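Local coordinates for xylan esterase 1 (Thermoanaerobacterium sp. 'JW/SL YS485', PDB 3FCY), which probably hydrolyses acetyl ester groups, including those of acetylated xylan, as an alpha/beta hydrolase of carbohydrate esterase family CE7, at residues R62-K67 against T184-G189; I190-P195 against P222-V227; D141-G146 against N174-H179. All blocks are in the same frame, centred on the assembly; numbering follows the deposited sequence.

Contact 1 of 3, residues R62-K67 against T184-G189; sequences RSVDPK and TAQLAG
Helix 176-192, one of the helices flanking the central sheet of this alpha/beta hydrolase, sends the end of Gln-186 to meet Val-64 and Pro-66 in the loop that leads from helix 50-62 to strand 69-72. A single atom makes the contact on the helix side. The amide nitrogen NE2 of Gln-186 lies 4.0 Å from CG1 of Val-64, and the same NE2 is also 4.0 Å from CB of Pro-66. With CG placed opposite the backbone N (chi1 180°) and the chain extended beyond it (chi2 174°), the glutamine spans the gap at nearly full length. It runs at about a right angle to the valine side chain, whose CB and CG1 both approach the nitrogen. These are van der Waals contacts; the polar need of NE2 is met by the backbone O of Thr-88, at the end of strand 80-88, so the amide nitrogen has its hydrogen bond there while it packs against the two apolar groups. Thr-88 is also joined by a backbone hydrogen bond to Pro-66, which ties the loop to the same strand. Within the loop, Asp-65 forms an Asx turn: its OD1 accepts from the backbone N of Lys-67 at 2.9 Å, on the anti side of the carboxylate and 25° out of its plane, in a bent bond. Arg-94, on strand 94-102 next to strand 80-88, binds the O of Lys-67.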
ATOM      1  N   ARG A  62     -41.193   6.235 -24.168  1.00 29.71           N
ATOM      2  CA  ARG A  62     -42.614   5.921 -24.239  1.00 33.31           C
ATOM      3  C   ARG A  62     -43.093   5.413 -25.594  1.00 33.42           C
ATOM      4  O   ARG A  62     -44.171   4.833 -25.695  1.00 34.98           O
ATOM      5  CB  ARG A  62     -43.426   7.138 -23.793  1.00 34.04           C
ATOM      6  CG  ARG A  62     -43.337   7.356 -22.288  1.00 37.65           C
ATOM      7  CD  ARG A  62     -43.716   8.763 -21.867  1.00 40.24           C
ATOM      8  NE  ARG A  62     -43.560   8.931 -20.423  1.00 42.89           N
ATOM      9  CZ  ARG A  62     -43.553  10.105 -19.799  1.00 43.58           C
ATOM     10  NH1 ARG A  62     -43.688  11.228 -20.492  1.00 42.08           N
ATOM     11  NH2 ARG A  62     -43.419  10.154 -18.479  1.00 43.98           N
ATOM     12  N   SER A  63     -42.293   5.610 -26.635  1.00 33.78           N
ATOM     13  CA  SER A  63     -42.674   5.140 -27.960  1.00 33.56           C
ATOM     14  C   SER A  63     -42.167   3.717 -28.208  1.00 33.62           C
ATOM     15  O   SER A  63     -42.476   3.107 -29.231  1.00 33.68           O
ATOM     16  CB  SER A  63     -42.113   6.072 -29.034  1.00 35.29           C
ATOM     17  OG  SER A  63     -40.695   6.033 -29.041  1.00 39.85           O
ATOM     18  N   VAL A  64     -41.393   3.184 -27.269  1.00 31.85           N
ATOM     19  CA  VAL A  64     -40.848   1.839 -27.423  1.00 31.24           C
ATOM     20  C   VAL A  64     -41.838   0.727 -27.105  1.00 33.12           C
ATOM     21  O   VAL A  64     -42.600   0.813 -26.139  1.00 34.09           O
ATOM     22  CB  VAL A  64     -39.603   1.617 -26.521  1.00 30.53           C
ATOM     23  CG1 VAL A  64     -39.082   0.193 -26.700  1.00 28.29           C
ATOM     24  CG2 VAL A  64     -38.513   2.624 -26.863  1.00 29.58           C
ATOM     25  N   ASP A  65     -41.824  -0.318 -27.928  1.00 33.55           N
ATOM     26  CA  ASP A  65     -42.674  -1.481 -27.703  1.00 35.83           C
ATOM     27  C   ASP A  65     -41.792  -2.395 -26.858  1.00 35.89           C
ATOM     28  O   ASP A  65     -40.811  -2.947 -27.354  1.00 36.93           O
ATOM     29  CB  ASP A  65     -43.012  -2.185 -29.017  1.00 37.09           C
ATOM     30  CG  ASP A  65     -43.907  -3.396 -28.815  1.00 39.89           C
ATOM     31  OD1 ASP A  65     -43.863  -4.006 -27.722  1.00 42.32           O
ATOM     32  OD2 ASP A  65     -44.651  -3.753 -29.754  1.00 41.51           O
ATOM     33  N   PRO A  66     -42.131  -2.571 -25.575  1.00 35.86           N
ATOM     34  CA  PRO A  66     -41.336  -3.424 -24.685  1.00 35.12           C
ATOM     35  C   PRO A  66     -41.260  -4.904 -25.064  1.00 34.59           C
ATOM     36  O   PRO A  66     -40.260  -5.562 -24.780  1.00 34.05           O
ATOM     37  CB  PRO A  66     -41.994  -3.203 -23.326  1.00 35.08           C
ATOM     38  CG  PRO A  66     -43.435  -2.996 -23.694  1.00 36.21           C
ATOM     39  CD  PRO A  66     -43.337  -2.072 -24.890  1.00 35.33           C
ATOM     40  N   LYS A  67     -42.305  -5.423 -25.706  1.00 33.00           N
ATOM     41  CA  LYS A  67     -42.334  -6.830 -26.095  1.00 33.33           C
ATOM     42  C   LYS A  67     -41.809  -7.697 -24.953  1.00 32.93           C
ATOM     43  O   LYS A  67     -40.882  -8.493 -25.120  1.00 31.93           O
ATOM     44  CB  LYS A  67     -41.499  -7.058 -27.359  1.00 33.68           C
ATOM     45  CG  LYS A  67     -42.129  -6.479 -28.622  1.00 36.76           C
ATOM     46  CD  LYS A  67     -41.309  -6.813 -29.855  1.00 39.18           C
ATOM     47  CE  LYS A  67     -41.941  -6.247 -31.115  1.00 41.12           C
ATOM     48  NZ  LYS A  67     -41.142  -6.591 -32.328  1.00 43.72           N
ATOM     49  N   THR A 184     -34.733   2.455 -16.265  1.00 22.93           N
ATOM     50  CA  THR A 184     -35.331   2.384 -14.930  1.00 23.57           C
ATOM     51  C   THR A 184     -36.756   2.940 -14.950  1.00 23.50           C
ATOM     52  O   THR A 184     -37.655   2.364 -14.344  1.00 22.89           O
ATOM     53  CB  THR A 184     -34.496   3.151 -13.848  1.00 21.68           C
ATOM     54  OG1 THR A 184     -34.644   4.566 -14.018  1.00 22.14           O
ATOM     55  CG2 THR A 184     -33.022   2.782 -13.943  1.00 19.00           C
ATOM     56  N   ALA A 185     -36.955   4.045 -15.659  1.00 25.14           N
ATOM     57  CA  ALA A 185     -38.273   4.673 -15.753  1.00 28.03           C
ATOM     58  C   ALA A 185     -39.253   3.749 -16.466  1.00 28.17           C
ATOM     59  O   ALA A 185     -40.395   3.583 -16.037  1.00 28.93           O
ATOM     60  CB  ALA A 185     -38.172   6.002 -16.500  1.00 27.81           C
ATOM     61  N   GLN A 186     -38.791   3.149 -17.558  1.00 27.69           N
ATOM     62  CA  GLN A 186     -39.608   2.237 -18.341  1.00 26.51           C
ATOM     63  C   GLN A 186     -39.968   1.016 -17.509  1.00 25.41           C
ATOM     64  O   GLN A 186     -41.107   0.555 -17.532  1.00 24.57           O
ATOM     65  CB  GLN A 186     -38.856   1.809 -19.606  1.00 27.19           C
ATOM     66  CG  GLN A 186     -39.622   0.841 -20.506  1.00 27.66           C
ATOM     67  CD  GLN A 186     -38.892   0.558 -21.814  1.00 29.86           C
ATOM     68  OE1 GLN A 186     -37.705   0.861 -21.956  1.00 27.24           O
ATOM     69  NE2 GLN A 186     -39.599  -0.037 -22.769  1.00 29.46           N
ATOM     70  N   LEU A 187     -38.992   0.496 -16.771  1.00 24.33           N
ATOM     71  CA  LEU A 187     -39.225  -0.672 -15.934  1.00 23.65           C
ATOM     72  C   LEU A 187     -40.232  -0.357 -14.832  1.00 22.56           C
ATOM     73  O   LEU A 187     -41.049  -1.204 -14.478  1.00 23.84           O
ATOM     74  CB  LEU A 187     -37.909  -1.165 -15.315  1.00 23.10           C
ATOM     75  CG  LEU A 187     -38.025  -2.377 -14.380  1.00 25.05           C
ATOM     76  CD1 LEU A 187     -38.650  -3.549 -15.125  1.00 26.35           C
ATOM     77  CD2 LEU A 187     -36.648  -2.762 -13.851  1.00 23.84           C
ATOM     78  N   ALA A 188     -40.174   0.855 -14.288  1.00 21.51           N
ATOM     79  CA  ALA A 188     -41.102   1.248 -13.230  1.00 23.47           C
ATOM     80  C   ALA A 188     -42.539   1.220 -13.768  1.00 24.14           C
ATOM     81  O   ALA A 188     -43.465   0.801 -13.070  1.00 24.88           O
ATOM     82  CB  ALA A 188     -40.759   2.647 -12.709  1.00 21.31           C
ATOM     83  N   GLY A 189     -42.709   1.663 -15.011  1.00 24.41           N
ATOM     84  CA  GLY A 189     -44.025   1.673 -15.628  1.00 24.97           C
ATOM     85  C   GLY A 189     -44.509   0.263 -15.902  1.00 25.24           C
ATOM     86  O   GLY A 189     -45.693  -0.042 -15.743  1.00 25.02           O
TER

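Contact 2 of 3, residues I190-P195 against P222-V227; sequences IVMNMP and PRVRKV
Met-192, on helix 176-192, lays its thioether against Arg-223 and Val-224, in the loop between helix 209-220 and strand 226-230. Its CG sits opposite the carbonyl carbon (chi1 -67°), and from there the chain runs out straight, carrying sulfur and methyl well beyond the helix surface. SD settles over the middle of one face of the Arg-223 guanidinium, 3.5 Å from CZ, so the sulfur sits directly above the planar cation. The methyl goes further in: CE is 3.5 Å from CB of Arg-223 and 3.5 Å from the backbone N of Val-224, and it reaches CG2 of Val-224 at 3.9 Å.

CE and SD of the methionine thus both meet the base of the arginine at CB, and SD alone covers its head. The bend that permits this is at chi3 of Arg-223 (-67°), where an otherwise extended aliphatic chain turns and brings the guanidinium back over the sulfur. Its NE forms a salt bridge with Glu-221 OE2, which helps to fix the rotation of the group, while Glu-199 adds a long, weak ion pair to NH1.

Met-192 also touches Val-202, and Val-224 packs on Val-204 and on Ala-218 of helix 209-220. The contact therefore joins one helix to the loop that completes the next beta-alpha-beta crossover, strand 202-207 to helix 209-220 to strand 226-230, a repeating element of the alpha/beta hydrolase sheet.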
ATOM      1  N   ILE A 190     -43.588  -0.602 -16.315  1.00 23.82           N
ATOM      2  CA  ILE A 190     -43.930  -1.988 -16.598  1.00 23.77           C
ATOM      3  C   ILE A 190     -44.365  -2.661 -15.300  1.00 24.88           C
ATOM      4  O   ILE A 190     -45.345  -3.403 -15.269  1.00 24.70           O
ATOM      5  CB  ILE A 190     -42.717  -2.750 -17.195  1.00 25.58           C
ATOM      6  CG1 ILE A 190     -42.451  -2.261 -18.624  1.00 25.36           C
ATOM      7  CG2 ILE A 190     -42.968  -4.251 -17.174  1.00 23.76           C
ATOM      8  CD1 ILE A 190     -41.210  -2.873 -19.270  1.00 24.85           C
ATOM      9  N   VAL A 191     -43.631  -2.394 -14.225  1.00 25.69           N
ATOM     10  CA  VAL A 191     -43.950  -2.972 -12.927  1.00 26.31           C
ATOM     11  C   VAL A 191     -45.323  -2.495 -12.466  1.00 26.70           C
ATOM     12  O   VAL A 191     -46.118  -3.279 -11.954  1.00 24.16           O
ATOM     13  CB  VAL A 191     -42.891  -2.580 -11.875  1.00 28.23           C
ATOM     14  CG1 VAL A 191     -43.380  -2.938 -10.478  1.00 28.43           C
ATOM     15  CG2 VAL A 191     -41.574  -3.294 -12.180  1.00 28.29           C
ATOM     16  N   MET A 192     -45.593  -1.206 -12.658  1.00 26.57           N
ATOM     17  CA  MET A 192     -46.871  -0.624 -12.263  1.00 28.34           C
ATOM     18  C   MET A 192     -48.045  -1.206 -13.065  1.00 29.65           C
ATOM     19  O   MET A 192     -49.203  -1.083 -12.656  1.00 29.31           O
ATOM     20  CB  MET A 192     -46.821   0.905 -12.416  1.00 26.28           C
ATOM     21  CG  MET A 192     -45.871   1.592 -11.434  1.00 26.55           C
ATOM     22  SD  MET A 192     -45.659   3.377 -11.710  1.00 27.37           S
ATOM     23  CE  MET A 192     -44.717   3.853 -10.259  1.00 28.22           C
ATOM     24  N   ASN A 193     -47.748  -1.842 -14.197  1.00 30.19           N
ATOM     25  CA  ASN A 193     -48.794  -2.447 -15.022  1.00 31.84           C
ATOM     26  C   ASN A 193     -48.968  -3.936 -14.749  1.00 31.38           C
ATOM     27  O   ASN A 193     -49.812  -4.581 -15.368  1.00 32.28           O
ATOM     28  CB  ASN A 193     -48.512  -2.253 -16.520  1.00 33.50           C
ATOM     29  CG  ASN A 193     -48.981  -0.905 -17.033  1.00 37.33           C
ATOM     30  OD1 ASN A 193     -50.041  -0.414 -16.640  1.00 40.97           O
ATOM     31  ND2 ASN A 193     -48.204  -0.306 -17.931  1.00 38.91           N
ATOM     32  N   MET A 194     -48.172  -4.488 -13.840  1.00 29.27           N
ATOM     33  CA  MET A 194     -48.294  -5.907 -13.524  1.00 30.08           C
ATOM     34  C   MET A 194     -49.631  -6.109 -12.812  1.00 29.95           C
ATOM     35  O   MET A 194     -50.052  -5.274 -12.010  1.00 28.80           O
ATOM     36  CB  MET A 194     -47.139  -6.370 -12.629  1.00 31.71           C
ATOM     37  CG  MET A 194     -45.755  -6.205 -13.252  1.00 34.04           C
ATOM     38  SD  MET A 194     -44.404  -6.715 -12.149  1.00 37.02           S
ATOM     39  CE  MET A 194     -43.136  -7.193 -13.348  1.00 35.78           C
ATOM     40  N   PRO A 195     -50.318  -7.219 -13.101  1.00 29.81           N
ATOM     41  CA  PRO A 195     -51.612  -7.498 -12.475  1.00 30.67           C
ATOM     42  C   PRO A 195     -51.634  -7.564 -10.943  1.00 30.54           C
ATOM     43  O   PRO A 195     -52.612  -7.134 -10.330  1.00 30.59           O
ATOM     44  CB  PRO A 195     -52.035  -8.814 -13.131  1.00 31.45           C
ATOM     45  CG  PRO A 195     -50.721  -9.467 -13.461  1.00 33.00           C
ATOM     46  CD  PRO A 195     -49.921  -8.314 -14.001  1.00 30.41           C
ATOM     47  N   PRO A 222     -42.437   9.843 -11.757  1.00 27.39           N
ATOM     48  CA  PRO A 222     -42.988  10.487 -10.556  1.00 28.01           C
ATOM     49  C   PRO A 222     -44.018   9.665  -9.782  1.00 27.48           C
ATOM     50  O   PRO A 222     -44.309   9.966  -8.621  1.00 26.01           O
ATOM     51  CB  PRO A 222     -43.586  11.786 -11.100  1.00 28.40           C
ATOM     52  CG  PRO A 222     -42.759  12.070 -12.312  1.00 29.11           C
ATOM     53  CD  PRO A 222     -42.633  10.704 -12.937  1.00 27.52           C
ATOM     54  N   ARG A 223     -44.573   8.635 -10.416  1.00 27.03           N
ATOM     55  CA  ARG A 223     -45.556   7.796  -9.745  1.00 27.86           C
ATOM     56  C   ARG A 223     -44.916   6.952  -8.646  1.00 27.89           C
ATOM     57  O   ARG A 223     -45.605   6.494  -7.731  1.00 27.57           O
ATOM     58  CB  ARG A 223     -46.281   6.889 -10.751  1.00 29.34           C
ATOM     59  CG  ARG A 223     -47.296   7.618 -11.636  1.00 31.33           C
ATOM     60  CD  ARG A 223     -48.065   6.645 -12.533  1.00 32.10           C
ATOM     61  NE  ARG A 223     -47.202   6.029 -13.537  1.00 35.20           N
ATOM     62  CZ  ARG A 223     -47.523   4.953 -14.253  1.00 36.61           C
ATOM     63  NH1 ARG A 223     -48.695   4.357 -14.084  1.00 35.38           N
ATOM     64  NH2 ARG A 223     -46.664   4.468 -15.143  1.00 36.62           N
ATOM     65  N   VAL A 224     -43.603   6.743  -8.732  1.00 26.25           N
ATOM     66  CA  VAL A 224     -42.898   5.969  -7.711  1.00 25.20           C
ATOM     67  C   VAL A 224     -43.171   6.613  -6.354  1.00 24.25           C
ATOM     68  O   VAL A 224     -42.943   7.805  -6.169  1.00 23.91           O
ATOM     69  CB  VAL A 224     -41.382   5.935  -7.985  1.00 24.70           C
ATOM     70  CG1 VAL A 224     -40.640   5.376  -6.781  1.00 22.14           C
ATOM     71  CG2 VAL A 224     -41.112   5.081  -9.215  1.00 23.72           C
ATOM     72  N   ARG A 225     -43.645   5.804  -5.413  1.00 26.42           N
ATOM     73  CA  ARG A 225     -44.030   6.268  -4.079  1.00 27.61           C
ATOM     74  C   ARG A 225     -42.950   6.349  -2.987  1.00 28.26           C
ATOM     75  O   ARG A 225     -42.992   7.254  -2.143  1.00 26.83           O
ATOM     76  CB  ARG A 225     -45.191   5.396  -3.581  1.00 27.92           C
ATOM     77  CG  ARG A 225     -45.949   5.967  -2.401  1.00 32.63           C
ATOM     78  CD  ARG A 225     -46.682   7.245  -2.781  1.00 35.14           C
ATOM     79  NE  ARG A 225     -47.437   7.775  -1.650  1.00 39.46           N
ATOM     80  CZ  ARG A 225     -46.886   8.278  -0.550  1.00 41.85           C
ATOM     81  NH1 ARG A 225     -45.565   8.332  -0.427  1.00 40.15           N
ATOM     82  NH2 ARG A 225     -47.661   8.715   0.438  1.00 41.36           N
ATOM     83  N   LYS A 226     -42.008   5.405  -2.985  1.00 25.86           N
ATOM     84  CA  LYS A 226     -40.931   5.382  -1.986  1.00 25.94           C
ATOM     85  C   LYS A 226     -39.557   5.269  -2.643  1.00 25.25           C
ATOM     86  O   LYS A 226     -39.396   4.588  -3.660  1.00 23.68           O
ATOM     87  CB  LYS A 226     -41.108   4.204  -1.016  1.00 27.77           C
ATOM     88  CG  LYS A 226     -42.276   4.323  -0.045  1.00 33.63           C
ATOM     89  CD  LYS A 226     -42.143   5.505   0.898  1.00 34.54           C
ATOM     90  CE  LYS A 226     -43.290   5.512   1.895  1.00 36.63           C
ATOM     91  NZ  LYS A 226     -43.320   6.710   2.771  1.00 35.36           N
ATOM     92  N   VAL A 227     -38.563   5.921  -2.045  1.00 24.10           N
ATOM     93  CA  VAL A 227     -37.207   5.900  -2.587  1.00 23.46           C
ATOM     94  C   VAL A 227     -36.131   5.734  -1.518  1.00 22.95           C
ATOM     95  O   VAL A 227     -36.036   6.541  -0.593  1.00 21.30           O
ATOM     96  CB  VAL A 227     -36.888   7.205  -3.352  1.00 24.32           C
ATOM     97  CG1 VAL A 227     -35.565   7.064  -4.095  1.00 24.60           C
ATOM     98  CG2 VAL A 227     -38.025   7.553  -4.306  1.00 24.67           C
TER

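Contact 3 of 3, residues D141-G146 against N174-H179; sequences DVRGQG and NMLFRH
A type II beta turn from Val-142 to Gln-145, with Gly-144 at positive phi (56°) and only a weak closing bond from Gln-145 N to Val-142 O, presents Arg-143 to Leu-176 and His-179 at the start of helix 176-192. Arg-143, Gly-144 and Gln-145 form the Arg-Gly-Gln motif characteristic of CE7 esterases. The arginine runs straight from CG to NE, and its CD passes CD1 of Leu-176 at 4.2 Å. Beyond, CB of His-179 lies over one face of the guanidinium, toward the rim, 3.5 Å from NH1; the imidazole plane is tilted by 33° from that of the guanidinium. Asp-183 forms a salt bridge to NE, and Val-90 O accepts from NH2. Replacing Arg-143 by an alanine would probably leave Asp-183 without its ionic mate and open a gap beside Leu-176 and His-179. Gln-145 lies near the Phe-177 ring, and the backbone of Gly-144 hydrogen-bonds to a second subunit. Met-175, the N-cap residue, gives its O to the backbone N of Arg-178 at 2.9 Å, and this same oxygen stands 3.7 Å above the centre of the His-179 ring.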
ATOM      1  N   ASP A 141     -30.851  -5.322 -14.318  1.00 24.75           N
ATOM      2  CA  ASP A 141     -29.429  -5.372 -14.640  1.00 24.75           C
ATOM      3  C   ASP A 141     -29.163  -4.161 -15.520  1.00 23.38           C
ATOM      4  O   ASP A 141     -29.942  -3.871 -16.435  1.00 23.45           O
ATOM      5  CB  ASP A 141     -29.062  -6.640 -15.418  1.00 26.47           C
ATOM      6  CG  ASP A 141     -28.993  -7.872 -14.538  1.00 27.63           C
ATOM      7  OD1 ASP A 141     -28.739  -7.724 -13.321  1.00 27.83           O
ATOM      8  OD2 ASP A 141     -29.170  -8.989 -15.071  1.00 26.03           O
ATOM      9  N   VAL A 142     -28.081  -3.443 -15.236  1.00 22.92           N
ATOM     10  CA  VAL A 142     -27.724  -2.273 -16.028  1.00 21.00           C
ATOM     11  C   VAL A 142     -27.100  -2.745 -17.339  1.00 22.31           C
ATOM     12  O   VAL A 142     -26.382  -3.745 -17.365  1.00 21.26           O
ATOM     13  CB  VAL A 142     -26.718  -1.366 -15.276  1.00 21.67           C
ATOM     14  CG1 VAL A 142     -26.210  -0.261 -16.200  1.00 17.84           C
ATOM     15  CG2 VAL A 142     -27.391  -0.751 -14.047  1.00 19.67           C
ATOM     16  N   ARG A 143     -27.394  -2.032 -18.424  1.00 20.73           N
ATOM     17  CA  ARG A 143     -26.851  -2.368 -19.738  1.00 22.52           C
ATOM     18  C   ARG A 143     -25.337  -2.538 -19.709  1.00 21.87           C
ATOM     19  O   ARG A 143     -24.627  -1.725 -19.127  1.00 21.66           O
ATOM     20  CB  ARG A 143     -27.173  -1.266 -20.751  1.00 23.35           C
ATOM     21  CG  ARG A 143     -28.644  -1.011 -20.982  1.00 24.60           C
ATOM     22  CD  ARG A 143     -28.842   0.076 -22.028  1.00 22.70           C
ATOM     23  NE  ARG A 143     -30.259   0.314 -22.274  1.00 24.21           N
ATOM     24  CZ  ARG A 143     -30.755   0.822 -23.397  1.00 24.26           C
ATOM     25  NH1 ARG A 143     -29.942   1.154 -24.395  1.00 22.38           N
ATOM     26  NH2 ARG A 143     -32.065   0.985 -23.524  1.00 22.56           N
ATOM     27  N   GLY A 144     -24.859  -3.599 -20.346  1.00 23.37           N
ATOM     28  CA  GLY A 144     -23.431  -3.853 -20.443  1.00 22.49           C
ATOM     29  C   GLY A 144     -22.572  -3.961 -19.196  1.00 23.22           C
ATOM     30  O   GLY A 144     -21.348  -3.832 -19.292  1.00 22.20           O
ATOM     31  N   GLN A 145     -23.171  -4.190 -18.030  1.00 20.77           N
ATOM     32  CA  GLN A 145     -22.355  -4.324 -16.833  1.00 21.72           C
ATOM     33  C   GLN A 145     -22.198  -5.798 -16.441  1.00 22.49           C
ATOM     34  O   GLN A 145     -21.896  -6.627 -17.304  1.00 24.12           O
ATOM     35  CB  GLN A 145     -22.917  -3.457 -15.691  1.00 18.71           C
ATOM     36  CG  GLN A 145     -22.895  -1.967 -16.065  1.00 20.54           C
ATOM     37  CD  GLN A 145     -23.015  -1.012 -14.885  1.00 21.78           C
ATOM     38  OE1 GLN A 145     -23.143  -1.429 -13.731  1.00 20.57           O
ATOM     39  NE2 GLN A 145     -22.968   0.287 -15.179  1.00 20.29           N
ATOM     40  N   GLY A 146     -22.401  -6.139 -15.175  1.00 21.38           N
ATOM     41  CA  GLY A 146     -22.211  -7.524 -14.769  1.00 22.82           C
ATOM     42  C   GLY A 146     -23.357  -8.498 -14.977  1.00 24.57           C
ATOM     43  O   GLY A 146     -23.219  -9.685 -14.671  1.00 23.37           O
ATOM     44  N   ASN A 174     -27.110  10.508 -26.971  1.00 30.96           N
ATOM     45  CA  ASN A 174     -26.547   9.164 -27.127  1.00 29.28           C
ATOM     46  C   ASN A 174     -25.714   8.730 -25.921  1.00 28.46           C
ATOM     47  O   ASN A 174     -25.014   7.711 -25.967  1.00 25.83           O
ATOM     48  CB  ASN A 174     -25.690   9.082 -28.396  1.00 31.67           C
ATOM     49  CG  ASN A 174     -26.482   9.391 -29.656  1.00 36.01           C
ATOM     50  OD1 ASN A 174     -27.606   8.913 -29.832  1.00 37.17           O
ATOM     51  ND2 ASN A 174     -25.892  10.183 -30.547  1.00 38.88           N
ATOM     52  N   MET A 175     -25.785   9.503 -24.843  1.00 27.05           N
ATOM     53  CA  MET A 175     -25.039   9.169 -23.634  1.00 26.54           C
ATOM     54  C   MET A 175     -25.668   7.923 -23.019  1.00 23.97           C
ATOM     55  O   MET A 175     -26.876   7.874 -22.797  1.00 23.28           O
ATOM     56  CB  MET A 175     -25.067  10.355 -22.673  1.00 27.93           C
ATOM     57  CG  MET A 175     -24.255  11.532 -23.202  1.00 29.44           C
ATOM     58  SD  MET A 175     -24.428  13.037 -22.248  1.00 33.59           S
ATOM     59  CE  MET A 175     -23.378  12.675 -20.845  1.00 31.22           C
ATOM     60  N   LEU A 176     -24.845   6.911 -22.759  1.00 22.14           N
ATOM     61  CA  LEU A 176     -25.337   5.647 -22.223  1.00 21.51           C
ATOM     62  C   LEU A 176     -26.149   5.716 -20.930  1.00 20.20           C
ATOM     63  O   LEU A 176     -27.149   5.017 -20.807  1.00 20.47           O
ATOM     64  CB  LEU A 176     -24.183   4.653 -22.051  1.00 19.06           C
ATOM     65  CG  LEU A 176     -24.588   3.261 -21.559  1.00 21.28           C
ATOM     66  CD1 LEU A 176     -25.622   2.656 -22.503  1.00 21.84           C
ATOM     67  CD2 LEU A 176     -23.357   2.359 -21.465  1.00 19.62           C
ATOM     68  N   PHE A 177     -25.740   6.526 -19.958  1.00 20.75           N
ATOM     69  CA  PHE A 177     -26.523   6.582 -18.720  1.00 23.24           C
ATOM     70  C   PHE A 177     -27.873   7.251 -18.945  1.00 25.19           C
ATOM     71  O   PHE A 177     -28.763   7.184 -18.098  1.00 25.20           O
ATOM     72  CB  PHE A 177     -25.757   7.279 -17.592  1.00 20.35           C
ATOM     73  CG  PHE A 177     -25.044   6.321 -16.674  1.00 23.01           C
ATOM     74  CD1 PHE A 177     -25.763   5.386 -15.928  1.00 22.46           C
ATOM     75  CD2 PHE A 177     -23.656   6.330 -16.575  1.00 20.30           C
ATOM     76  CE1 PHE A 177     -25.108   4.469 -15.098  1.00 22.11           C
ATOM     77  CE2 PHE A 177     -22.993   5.420 -15.751  1.00 19.06           C
ATOM     78  CZ  PHE A 177     -23.719   4.487 -15.011  1.00 20.36           C
ATOM     79  N   ARG A 178     -28.020   7.893 -20.096  1.00 25.99           N
ATOM     80  CA  ARG A 178     -29.278   8.531 -20.446  1.00 26.84           C
ATOM     81  C   ARG A 178     -30.246   7.380 -20.744  1.00 26.28           C
ATOM     82  O   ARG A 178     -31.392   7.371 -20.279  1.00 24.57           O
ATOM     83  CB  ARG A 178     -29.070   9.427 -21.672  1.00 28.85           C
ATOM     84  CG  ARG A 178     -30.296  10.175 -22.175  1.00 32.45           C
ATOM     85  CD  ARG A 178     -30.954   9.419 -23.304  1.00 35.67           C
ATOM     86  NE  ARG A 178     -31.710  10.295 -24.196  1.00 34.36           N
ATOM     87  CZ  ARG A 178     -32.403   9.857 -25.240  1.00 35.80           C
ATOM     88  NH1 ARG A 178     -32.431   8.559 -25.518  1.00 34.57           N
ATOM     89  NH2 ARG A 178     -33.073  10.709 -26.003  1.00 35.75           N
ATOM     90  N   HIS A 179     -29.764   6.387 -21.490  1.00 22.99           N
ATOM     91  CA  HIS A 179     -30.583   5.230 -21.835  1.00 23.57           C
ATOM     92  C   HIS A 179     -30.847   4.388 -20.587  1.00 23.63           C
ATOM     93  O   HIS A 179     -31.965   3.918 -20.370  1.00 23.58           O
ATOM     94  CB  HIS A 179     -29.885   4.364 -22.888  1.00 24.67           C
ATOM     95  CG  HIS A 179     -29.369   5.137 -24.061  1.00 27.68           C
ATOM     96  ND1 HIS A 179     -30.036   6.220 -24.591  1.00 25.87           N
ATOM     97  CD2 HIS A 179     -28.257   4.971 -24.819  1.00 26.92           C
ATOM     98  CE1 HIS A 179     -29.359   6.689 -25.625  1.00 29.32           C
ATOM     99  NE2 HIS A 179     -28.275   5.949 -25.784  1.00 28.81           N
TER

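In the fold
All three contacts draw on helix 176-192: contact 3 on its beginning, contact 1 on its middle and contact 2 on its end. Contacts 1 and 2, with centres about 12 Å apart, meet directly, Pro-66 CB packing on Ile-190 CD1 at 4.1 Å. Contact 3 touches neither; its centre lies about 15 Å from that of contact 1 and 21 Å from that of contact 2. It alone approaches the predicted catalytic site: the Gln-145 side chain is about 4 Å from that of Tyr-117, the predicted substrate-binding residue, and about 10 Å from that of Ser-208, the predicted nucleophile. In the 222-227 segment of contact 2, Lys-226, which does not itself touch 190-195, forms a salt bridge to Glu-343, a calcium ligand.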